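Local coordinates for MRG701 (Oryza sativa, PDB 5IN1), which probably acts in transcriptional regulation as a plant MRG-family protein whose chromodomain, here a dimer, is of the kind that reads methylated histone tails, at residues R33-Y38 with D46-N51; E5-L10 with L54-D59. All coordinates share one frame; numbering follows the deposited sequence.

Contact 1: residues R33-Y38 with D46-N51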
loop_
_atom_site.group_PDB
_atom_site.type_symbol
_atom_site.label_atom_id
_atom_site.label_comp_id
_atom_site.label_asym_id
_atom_site.label_seq_id
_atom_site.Cartn_x
_atom_site.Cartn_y
_atom_site.Cartn_z
ATOM N N ARG A 33 -6.158 4.394 2.010
ATOM C CA ARG A 33 -7.427 4.758 2.649
ATOM C C ARG A 33 -7.870 3.618 3.543
ATOM O O ARG A 33 -7.515 2.455 3.318
ATOM C CB ARG A 33 -8.518 5.103 1.624
ATOM C CG ARG A 33 -8.962 3.956 0.728
ATOM C CD ARG A 33 -10.127 4.396 -0.149
ATOM N NE ARG A 33 -10.782 3.267 -0.815
ATOM C CZ ARG A 33 -11.994 3.324 -1.354
ATOM N NH1 ARG A 33 -12.692 4.454 -1.303
ATOM N NH2 ARG A 33 -12.508 2.249 -1.951
ATOM N N TYR A 34 -8.633 3.962 4.573
ATOM C CA TYR A 34 -8.985 3.040 5.635
ATOM C C TYR A 34 -10.470 3.144 5.913
ATOM O O TYR A 34 -10.976 4.244 6.154
ATOM C CB TYR A 34 -8.196 3.363 6.901
ATOM C CG TYR A 34 -6.700 3.407 6.697
ATOM C CD1 TYR A 34 -5.959 2.236 6.651
ATOM C CD2 TYR A 34 -6.030 4.606 6.535
ATOM C CE1 TYR A 34 -4.582 2.268 6.456
ATOM C CE2 TYR A 34 -4.666 4.645 6.350
ATOM C CZ TYR A 34 -3.947 3.474 6.323
ATOM O OH TYR A 34 -2.579 3.513 6.127
ATOM N N HIS A 35 -11.163 2.012 5.898
ATOM C CA HIS A 35 -12.577 2.009 6.240
ATOM C C HIS A 35 -12.616 1.715 7.720
ATOM O O HIS A 35 -12.168 0.656 8.151
ATOM C CB HIS A 35 -13.376 0.969 5.435
ATOM C CG HIS A 35 -14.834 1.285 5.323
ATOM N ND1 HIS A 35 -15.775 0.823 6.223
ATOM C CD2 HIS A 35 -15.523 2.022 4.411
ATOM C CE1 HIS A 35 -16.973 1.257 5.868
ATOM N NE2 HIS A 35 -16.849 1.983 4.774
ATOM N N VAL A 36 -13.113 2.672 8.499
ATOM C CA VAL A 36 -13.054 2.563 9.949
ATOM C C VAL A 36 -14.433 2.519 10.575
ATOM O O VAL A 36 -15.396 3.063 10.037
ATOM C CB VAL A 36 -12.245 3.732 10.569
ATOM C CG1 VAL A 36 -10.796 3.719 10.041
ATOM C CG2 VAL A 36 -12.929 5.098 10.334
ATOM N N HIS A 37 -14.502 1.841 11.722
ATOM C CA HIS A 37 -15.675 1.843 12.580
ATOM C C HIS A 37 -15.306 2.560 13.883
ATOM O O HIS A 37 -14.288 2.233 14.479
ATOM C CB HIS A 37 -16.148 0.408 12.867
ATOM C CG HIS A 37 -17.204 0.341 13.930
ATOM N ND1 HIS A 37 -18.475 0.820 13.726
ATOM C CD2 HIS A 37 -17.164 -0.096 15.212
ATOM C CE1 HIS A 37 -19.184 0.677 14.833
ATOM N NE2 HIS A 37 -18.413 0.116 15.751
ATOM N N TYR A 38 -16.116 3.535 14.296
ATOM C CA TYR A 38 -15.871 4.269 15.527
ATOM C C TYR A 38 -16.437 3.463 16.680
ATOM O O TYR A 38 -17.620 3.116 16.657
ATOM C CB TYR A 38 -16.493 5.671 15.459
ATOM C CG TYR A 38 -15.914 6.508 14.328
ATOM C CD1 TYR A 38 -14.843 7.370 14.556
ATOM C CD2 TYR A 38 -16.421 6.417 13.031
ATOM C CE1 TYR A 38 -14.300 8.129 13.517
ATOM C CE2 TYR A 38 -15.896 7.182 11.994
ATOM C CZ TYR A 38 -14.827 8.011 12.242
ATOM O OH TYR A 38 -14.305 8.759 11.199
ATOM N N ASP A 46 -19.568 4.357 9.846
ATOM C CA ASP A 46 -18.417 3.693 9.224
ATOM C C ASP A 46 -18.090 4.372 7.898
ATOM O O ASP A 46 -19.003 4.665 7.115
ATOM C CB ASP A 46 -18.691 2.217 8.970
ATOM C CG ASP A 46 -18.871 1.411 10.239
ATOM O OD1 ASP A 46 -18.852 1.968 11.360
ATOM O OD2 ASP A 46 -19.061 0.192 10.100
ATOM N N GLU A 47 -16.814 4.636 7.648
ATOM C CA GLU A 47 -16.465 5.446 6.482
ATOM C C GLU A 47 -15.015 5.267 6.083
ATOM O O GLU A 47 -14.184 4.828 6.881
ATOM C CB GLU A 47 -16.735 6.922 6.755
ATOM C CG GLU A 47 -15.848 7.488 7.856
ATOM C CD GLU A 47 -16.108 8.961 8.123
ATOM O OE1 GLU A 47 -15.695 9.440 9.197
ATOM O OE2 GLU A 47 -16.745 9.629 7.280
ATOM N N TRP A 48 -14.720 5.611 4.833
ATOM C CA TRP A 48 -13.353 5.680 4.354
ATOM C C TRP A 48 -12.701 6.969 4.799
ATOM O O TRP A 48 -13.268 8.052 4.623
ATOM C CB TRP A 48 -13.285 5.640 2.823
ATOM C CG TRP A 48 -13.637 4.349 2.188
ATOM C CD1 TRP A 48 -14.772 4.067 1.480
ATOM C CD2 TRP A 48 -12.843 3.159 2.159
ATOM N NE1 TRP A 48 -14.737 2.777 1.029
ATOM C CE2 TRP A 48 -13.563 2.195 1.432
ATOM C CE3 TRP A 48 -11.587 2.818 2.681
ATOM C CZ2 TRP A 48 -13.074 0.903 1.217
ATOM C CZ3 TRP A 48 -11.101 1.536 2.468
ATOM C CH2 TRP A 48 -11.845 0.593 1.739
ATOM N N VAL A 49 -11.506 6.862 5.366
ATOM C CA VAL A 49 -10.724 8.041 5.687
ATOM C C VAL A 49 -9.282 7.895 5.233
ATOM O O VAL A 49 -8.764 6.779 5.072
ATOM C CB VAL A 49 -10.741 8.328 7.207
ATOM C CG1 VAL A 49 -12.178 8.520 7.714
ATOM C CG2 VAL A 49 -10.048 7.213 7.957
ATOM N N THR A 50 -8.613 9.025 5.066
ATOM C CA THR A 50 -7.200 8.998 4.748
ATOM C C THR A 50 -6.355 9.271 5.993
ATOM O O THR A 50 -6.888 9.484 7.097
ATOM C CB THR A 50 -6.883 9.986 3.613
ATOM O OG1 THR A 50 -7.616 11.190 3.830
ATOM C CG2 THR A 50 -7.337 9.374 2.290
ATOM N N ASN A 51 -5.039 9.210 5.827
ATOM C CA ASN A 51 -4.110 9.212 6.943
ATOM C C ASN A 51 -4.233 10.422 7.864
ATOM O O ASN A 51 -4.027 10.329 9.084
ATOM C CB ASN A 51 -2.687 9.113 6.388
ATOM C CG ASN A 51 -1.651 9.066 7.462
ATOM O OD1 ASN A 51 -1.545 8.076 8.174
ATOM N ND2 ASN A 51 -0.857 10.129 7.581
HETATM O O HOH W 1 -1.227 5.770 5.987
HETATM O O HOH W 2 -18.855 3.999 13.138
#

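Contact 2: residues E5-L10 with L54-D59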
loop_
_atom_site.group_PDB
_atom_site.type_symbol
_atom_site.label_atom_id
_atom_site.label_comp_id
_atom_site.label_asym_id
_atom_site.label_seq_id
_atom_site.Cartn_x
_atom_site.Cartn_y
_atom_site.Cartn_z
ATOM N N GLU A 5 -5.753 -4.073 8.910
ATOM C CA GLU A 5 -7.073 -4.556 9.252
ATOM C C GLU A 5 -7.081 -5.042 10.696
ATOM O O GLU A 5 -6.197 -5.785 11.113
ATOM C CB GLU A 5 -7.489 -5.686 8.312
ATOM C CG GLU A 5 -8.896 -6.140 8.519
ATOM C CD GLU A 5 -9.237 -7.340 7.674
ATOM O OE1 GLU A 5 -8.657 -7.465 6.574
ATOM O OE2 GLU A 5 -10.053 -8.171 8.131
ATOM N N GLY A 6 -8.070 -4.607 11.464
ATOM C CA GLY A 6 -8.183 -5.018 12.850
ATOM C C GLY A 6 -7.500 -4.078 13.830
ATOM O O GLY A 6 -7.742 -4.165 15.017
ATOM N N GLU A 7 -6.665 -3.173 13.337
ATOM C CA GLU A 7 -5.892 -2.305 14.213
ATOM C C GLU A 7 -6.779 -1.246 14.854
ATOM O O GLU A 7 -7.623 -0.642 14.186
ATOM C CB GLU A 7 -4.753 -1.637 13.436
ATOM C CG GLU A 7 -3.795 -0.828 14.298
ATOM C CD GLU A 7 -2.600 -0.306 13.516
ATOM O OE1 GLU A 7 -2.395 -0.761 12.363
ATOM O OE2 GLU A 7 -1.864 0.547 14.052
ATOM N N ARG A 8 -6.615 -1.063 16.154
ATOM C CA ARG A 8 -7.269 0.036 16.840
ATOM C C ARG A 8 -6.422 1.286 16.693
ATOM O O ARG A 8 -5.201 1.244 16.871
ATOM C CB ARG A 8 -7.494 -0.314 18.312
ATOM C CG ARG A 8 -8.834 -1.040 18.580
ATOM C CD ARG A 8 -8.984 -2.373 17.849
ATOM N NE ARG A 8 -10.250 -3.022 18.196
ATOM C CZ ARG A 8 -10.792 -4.038 17.529
ATOM N NH1 ARG A 8 -10.194 -4.537 16.454
ATOM N NH2 ARG A 8 -11.945 -4.554 17.939
ATOM N N VAL A 9 -7.093 2.391 16.355
ATOM C CA VAL A 9 -6.463 3.678 16.073
ATOM C C VAL A 9 -7.255 4.763 16.784
ATOM O O VAL A 9 -8.324 4.498 17.339
ATOM C CB VAL A 9 -6.409 3.978 14.557
ATOM C CG1 VAL A 9 -5.596 2.906 13.824
ATOM C CG2 VAL A 9 -7.808 4.077 13.950
ATOM N N LEU A 10 -6.722 5.977 16.771
ATOM C CA LEU A 10 -7.482 7.171 17.128
ATOM C C LEU A 10 -7.899 7.874 15.841
ATOM O O LEU A 10 -7.116 7.949 14.889
ATOM C CB LEU A 10 -6.658 8.100 18.017
ATOM C CG LEU A 10 -6.301 7.492 19.365
ATOM C CD1 LEU A 10 -5.279 8.340 20.095
ATOM C CD2 LEU A 10 -7.546 7.303 20.220
ATOM N N LEU A 54 -6.315 10.080 11.065
ATOM C CA LEU A 54 -5.974 9.011 11.997
ATOM C C LEU A 54 -4.662 9.263 12.734
ATOM O O LEU A 54 -3.746 9.943 12.233
ATOM C CB LEU A 54 -5.870 7.672 11.265
ATOM C CG LEU A 54 -7.109 7.210 10.500
ATOM C CD1 LEU A 54 -6.845 5.852 9.850
ATOM C CD2 LEU A 54 -8.336 7.167 11.408
ATOM N N LEU A 55 -4.555 8.653 13.904
ATOM C CA LEU A 55 -3.327 8.628 14.686
ATOM C C LEU A 55 -3.120 7.220 15.228
ATOM O O LEU A 55 -4.070 6.570 15.673
ATOM C CB LEU A 55 -3.389 9.639 15.840
ATOM C CG LEU A 55 -3.330 11.129 15.476
ATOM C CD1 LEU A 55 -3.625 11.962 16.703
ATOM C CD2 LEU A 55 -1.946 11.473 14.918
ATOM N N LYS A 56 -1.879 6.755 15.223
ATOM C CA LYS A 56 -1.542 5.470 15.829
ATOM C C LYS A 56 -1.930 5.487 17.310
ATOM O O LYS A 56 -1.831 6.522 17.960
ATOM C CB LYS A 56 -0.049 5.184 15.668
ATOM C CG LYS A 56 0.344 3.767 16.008
ATOM C CD LYS A 56 1.774 3.467 15.626
ATOM C CE LYS A 56 2.145 2.044 16.018
ATOM N NZ LYS A 56 3.498 1.695 15.501
ATOM N N LEU A 57 -2.385 4.346 17.829
ATOM C CA LEU A 57 -2.746 4.250 19.237
ATOM C C LEU A 57 -1.485 4.122 20.082
ATOM O O LEU A 57 -1.151 3.044 20.572
ATOM C CB LEU A 57 -3.674 3.063 19.486
ATOM C CG LEU A 57 -4.398 3.004 20.831
ATOM C CD1 LEU A 57 -5.393 4.151 20.986
ATOM C CD2 LEU A 57 -5.131 1.672 20.957
ATOM N N THR A 58 -0.791 5.234 20.239
ATOM C CA THR A 58 0.412 5.298 21.063
ATOM C C THR A 58 0.120 6.127 22.295
ATOM O O THR A 58 -0.845 6.903 22.312
ATOM C CB THR A 58 1.574 5.943 20.323
ATOM O OG1 THR A 58 1.205 7.289 20.006
ATOM C CG2 THR A 58 1.883 5.185 19.033
ATOM N N ASP A 59 0.972 6.031 23.312
ATOM C CA ASP A 59 0.743 6.838 24.499
ATOM C C ASP A 59 0.768 8.330 24.172
ATOM O O ASP A 59 -0.049 9.086 24.698
ATOM C CB ASP A 59 1.765 6.517 25.597
ATOM C CG ASP A 59 1.570 5.130 26.190
ATOM O OD1 ASP A 59 0.465 4.570 26.066
ATOM O OD2 ASP A 59 2.530 4.604 26.789
HETATM O O HOH W 3 -2.640 2.090 16.174
#

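Contact 1: residues R33-Y38 with D46-N51
R33-Y38 and D46-N51 run antiparallel as the two arms of a beta hairpin, with Y34-V49 and V36-E47 as hydrogen-bonded pairs and H35 facing W48 at the non-hydrogen-bonded position between them, their CA atoms 4.2 Å apart. On the face carrying R33, H35 and W48, the indole is sandwiched. The R33 guanidinium lies flat over one side, planes 3° apart, with R33 CZ 3.4 Å from W48 CE2, a stacked cation-pi pair; the extended arginine chain reaches it because chi1 of 65° places CG between the backbone N and the carbonyl carbon. Against the opposite side H35 sets its ring edge, T-shaped at 81°, with H35 CD2 3.6 Å from W48 NE1, while H35 CB makes a CH-pi contact over the six-membered ring. R33 and H35 have polar partners on strand 16-28, E26 and Q23. Replacing W48 with an alanine would probably strip the guanidinium of its aromatic platform and take the packing face from the H35 ring edge, though Q23 would still hold H35 ND1. H37 ND1 donates in its ring plane to the syn side of D46 OD1 at 2.7 Å, and a water bridges the same oxygen to Y38 N. On the other face V36 CG1 meets V49 CG2 at 4.1 Å, and the Y38 hydroxyl gives a short 2.5 Å bond to the anti lone pair of E47 OE1, an oxygen also salt-bridged to R53. This bond helps position the Y38 ring, which packs with H13 and W41, consistent with the aromatic cage by which related MRG chromodomains hold methyl-lysine.

Contact 2: residues E5-L10 with L54-D59
L10 and L55 join strand 8-13 to strand 54-56 as an antiparallel hydrogen-bonded pair, L10 N to L55 O at 2.9 Å and L55 N to L10 O at 2.8 Å. The two leucine side chains leave the same face of the sheet, L10 CB lying 4.2 Å from L55 CB. L57 comes across L10 at about a right angle: with its CG anti to the backbone N (chi1 -166°), L57 CD1 rests 3.8 Å from L10 CG, and the other methyl, CD2, lies 4.1 Å from R8 CB. On the inner side V9 CG2 touches L54 CD2 at 4.0 Å, where F3 also packs on both residues. R8 bends at chi2 (60°), which folds its guanidinium back over the loop that leads into the strand, where R8 NH1 donates to G6 O. Where direct pairing ends, one water donates to E7 OE2 and R8 O and accepts from L57 N, at 2.7 to 2.8 Å. L57 is the centre of an inverse gamma turn leading into helix 59-70, whose N-cap is T58. The chemistry is therefore chiefly apolar: L10, L55 and L57 face helix 59-70, meeting N61, I62 and Q65, and a single water replaces the next strand-to-strand bond.

Contact 1 and contact 2 belong to one antiparallel sheet, their centres about 12 Å apart, and contact 1 is nested in the chain within the loop that contact 2 closes. Strands 47-50 and 54-56 are the outermost strands of that sheet within this chain, yet they follow one another in sequence, and the curved sheet brings them together. L54 is the meeting point: its CD1 lies 3.6 Å from Y34 CD2, and its CD2 lies 3.9 Å from V49 CG2. The Y34 and V49 face of the hairpin thus shares a core with V9 and L54, and F3 contributes to both, as in a small SH3-like barrel. The probable methyl-lysine cage involves Y38 of contact 1, whereas contact 2 joins the sheet beside helix 59-70.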